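Local structure of protein Bug27 (2QPQ) at residues R56-R61 against S67-N72. The protein probably binds a small solute in the periplasm, as a Venus-flytrap solute-binding protein of the Bug family. Residues are numbered along the deposited sequence; the frame is centred on the assembly and turned at random.
Sequences RLVADR and SLLMVN
Val58, on helix 52-59, sets its two methyls over the backbone of strand 67-72 between Ser67 and Leu69. This is helix-on-sheet packing in an alpha/beta domain of the Venus-flytrap fold: strand 41-45, helix 52-59 and strand 67-72 follow one another in the chain, and the two strands flank strand 10-14, parallel to it, in the sheet. Val58 holds CG1 opposite its own amide nitrogen and CG2 beside it, which makes the two methyls straddle the strand, Val58 CG1 on the side of Ser67 O at 4.0 Å and Val58 CG2 on the side of Leu68 O at 3.6 Å. Val58 CG2 also meets Leu69 CD1 at 3.8 Å, the two side chains crossing at a slant. Ile13 of strand 10-14 touches both Val58 and Leu69, which widens this apolar patch onto the neighbouring strand. Leu68 turns its side chain to the other side of the sheet, against Leu10 and Val234.

Past the helix, Arg61 makes the polar half of the contact. Arg61 N bonds to Val58 O at 3.0 Å, a turn that carries the chain onward. The side chain bends at chi2 (-77°) and wraps the Ser67 hydroxyl, with Arg61 CB 3.4 Å from Ser67 OG. Asp11 of strand 10-14 forms a salt bridge with Arg61 NH1, which also reaches Ser67, so this nitrogen serves two partners and the charge is probably balanced locally. The guanidinium meets serine with its edge: Arg61 NH1 donates to Ser67 OG over 3.0 Å, with an N-H...O angle of 157° and the oxygen nearly in the guanidinium plane.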
loop_
_atom_site.group_PDB
_atom_site.type_symbol
_atom_site.label_atom_id
_atom_site.label_comp_id
_atom_site.label_asym_id
_atom_site.label_seq_id
_atom_site.Cartn_x
_atom_site.Cartn_y
_atom_site.Cartn_z
ATOM N N ARG A 56 -11.574 -13.387 -2.125
ATOM C CA ARG A 56 -12.687 -14.262 -2.521
ATOM C C ARG A 56 -13.245 -14.994 -1.294
ATOM O O ARG A 56 -14.446 -15.166 -1.154
ATOM C CB ARG A 56 -12.203 -15.274 -3.554
ATOM C CG ARG A 56 -13.358 -16.041 -4.230
ATOM C CD ARG A 56 -12.807 -17.238 -4.970
ATOM N NE ARG A 56 -13.580 -17.557 -6.180
ATOM C CZ ARG A 56 -13.325 -18.599 -6.969
ATOM N NH1 ARG A 56 -12.326 -19.429 -6.668
ATOM N NH2 ARG A 56 -14.074 -18.820 -8.054
ATOM N N LEU A 57 -12.356 -15.401 -0.397
ATOM C CA LEU A 57 -12.733 -16.074 0.819
ATOM C C LEU A 57 -13.689 -15.187 1.639
ATOM O O LEU A 57 -14.784 -15.615 2.003
ATOM C CB LEU A 57 -11.482 -16.414 1.635
ATOM C CG LEU A 57 -11.650 -17.180 2.951
ATOM C CD1 LEU A 57 -12.261 -18.557 2.663
ATOM C CD2 LEU A 57 -10.328 -17.360 3.665
ATOM N N VAL A 58 -13.267 -13.958 1.942
ATOM C CA VAL A 58 -14.132 -13.063 2.687
ATOM C C VAL A 58 -15.429 -12.705 1.963
ATOM O O VAL A 58 -16.451 -12.598 2.618
ATOM C CB VAL A 58 -13.365 -11.793 3.175
ATOM C CG1 VAL A 58 -14.280 -10.835 3.961
ATOM C CG2 VAL A 58 -12.210 -12.251 4.084
ATOM N N ALA A 59 -15.381 -12.454 0.649
ATOM C CA ALA A 59 -16.597 -12.192 -0.171
ATOM C C ALA A 59 -17.681 -13.245 0.071
ATOM O O ALA A 59 -18.879 -12.959 -0.069
ATOM C CB ALA A 59 -16.239 -12.146 -1.648
ATOM N N ASP A 60 -17.254 -14.468 0.388
ATOM C CA ASP A 60 -18.188 -15.594 0.537
ATOM C C ASP A 60 -18.600 -15.854 1.971
ATOM O O ASP A 60 -19.398 -16.755 2.226
ATOM C CB ASP A 60 -17.528 -16.864 -0.035
ATOM C CG ASP A 60 -17.590 -16.918 -1.556
ATOM O OD1 ASP A 60 -18.348 -16.150 -2.186
ATOM O OD2 ASP A 60 -16.893 -17.762 -2.138
ATOM N N ARG A 61 -18.038 -15.116 2.921
ATOM C CA ARG A 61 -18.435 -15.256 4.327
ATOM C C ARG A 61 -19.706 -14.467 4.646
ATOM O O ARG A 61 -20.073 -13.537 3.897
ATOM C CB ARG A 61 -17.313 -14.758 5.264
ATOM C CG ARG A 61 -16.043 -15.606 5.250
ATOM C CD ARG A 61 -16.184 -16.925 6.067
ATOM N NE ARG A 61 -14.902 -17.652 6.051
ATOM C CZ ARG A 61 -13.870 -17.427 6.878
ATOM N NH1 ARG A 61 -13.942 -16.523 7.851
ATOM N NH2 ARG A 61 -12.756 -18.168 6.757
ATOM N N SER A 67 -15.920 -11.859 9.923
ATOM C CA SER A 67 -14.944 -12.135 8.874
ATOM C C SER A 67 -14.555 -10.802 8.268
ATOM O O SER A 67 -15.398 -10.070 7.716
ATOM C CB SER A 67 -15.507 -13.049 7.778
ATOM O OG SER A 67 -15.952 -14.291 8.332
ATOM N N LEU A 68 -13.268 -10.499 8.339
ATOM C CA LEU A 68 -12.769 -9.221 7.841
ATOM C C LEU A 68 -11.585 -9.478 6.919
ATOM O O LEU A 68 -10.931 -10.521 7.008
ATOM C CB LEU A 68 -12.328 -8.318 8.999
ATOM C CG LEU A 68 -13.377 -7.842 10.003
ATOM C CD1 LEU A 68 -13.426 -8.859 11.127
ATOM C CD2 LEU A 68 -12.925 -6.476 10.570
ATOM N N LEU A 69 -11.336 -8.534 6.025
ATOM C CA LEU A 69 -10.247 -8.627 5.073
ATOM C C LEU A 69 -9.314 -7.463 5.326
ATOM O O LEU A 69 -9.741 -6.317 5.271
ATOM C CB LEU A 69 -10.790 -8.556 3.634
ATOM C CG LEU A 69 -9.696 -8.844 2.595
ATOM C CD1 LEU A 69 -9.288 -10.348 2.598
ATOM C CD2 LEU A 69 -10.217 -8.395 1.210
ATOM N N MET A 70 -8.063 -7.754 5.667
ATOM C CA MET A 70 -7.065 -6.685 5.809
ATOM C C MET A 70 -6.450 -6.397 4.441
ATOM O O MET A 70 -5.869 -7.288 3.839
ATOM C CB MET A 70 -5.946 -7.063 6.798
ATOM C CG MET A 70 -5.005 -5.843 6.983
ATOM S SD MET A 70 -5.622 -4.764 8.329
ATOM C CE MET A 70 -4.674 -3.293 8.040
ATOM N N VAL A 71 -6.604 -5.171 3.969
ATOM C CA VAL A 71 -6.213 -4.764 2.612
ATOM C C VAL A 71 -5.216 -3.612 2.618
ATOM O O VAL A 71 -5.134 -2.808 3.566
ATOM C CB VAL A 71 -7.475 -4.368 1.707
ATOM C CG1 VAL A 71 -8.387 -5.590 1.491
ATOM C CG2 VAL A 71 -8.334 -3.164 2.334
ATOM N N ASN A 72 -4.509 -3.489 1.509
ATOM C CA ASN A 72 -3.888 -2.228 1.192
ATOM C C ASN A 72 -4.328 -1.806 -0.213
ATOM O O ASN A 72 -5.160 -2.475 -0.834
ATOM C CB ASN A 72 -2.363 -2.304 1.340
ATOM C CG ASN A 72 -1.738 -3.355 0.442
ATOM O OD1 ASN A 72 -1.185 -4.347 0.919
ATOM N ND2 ASN A 72 -1.802 -3.139 -0.839
#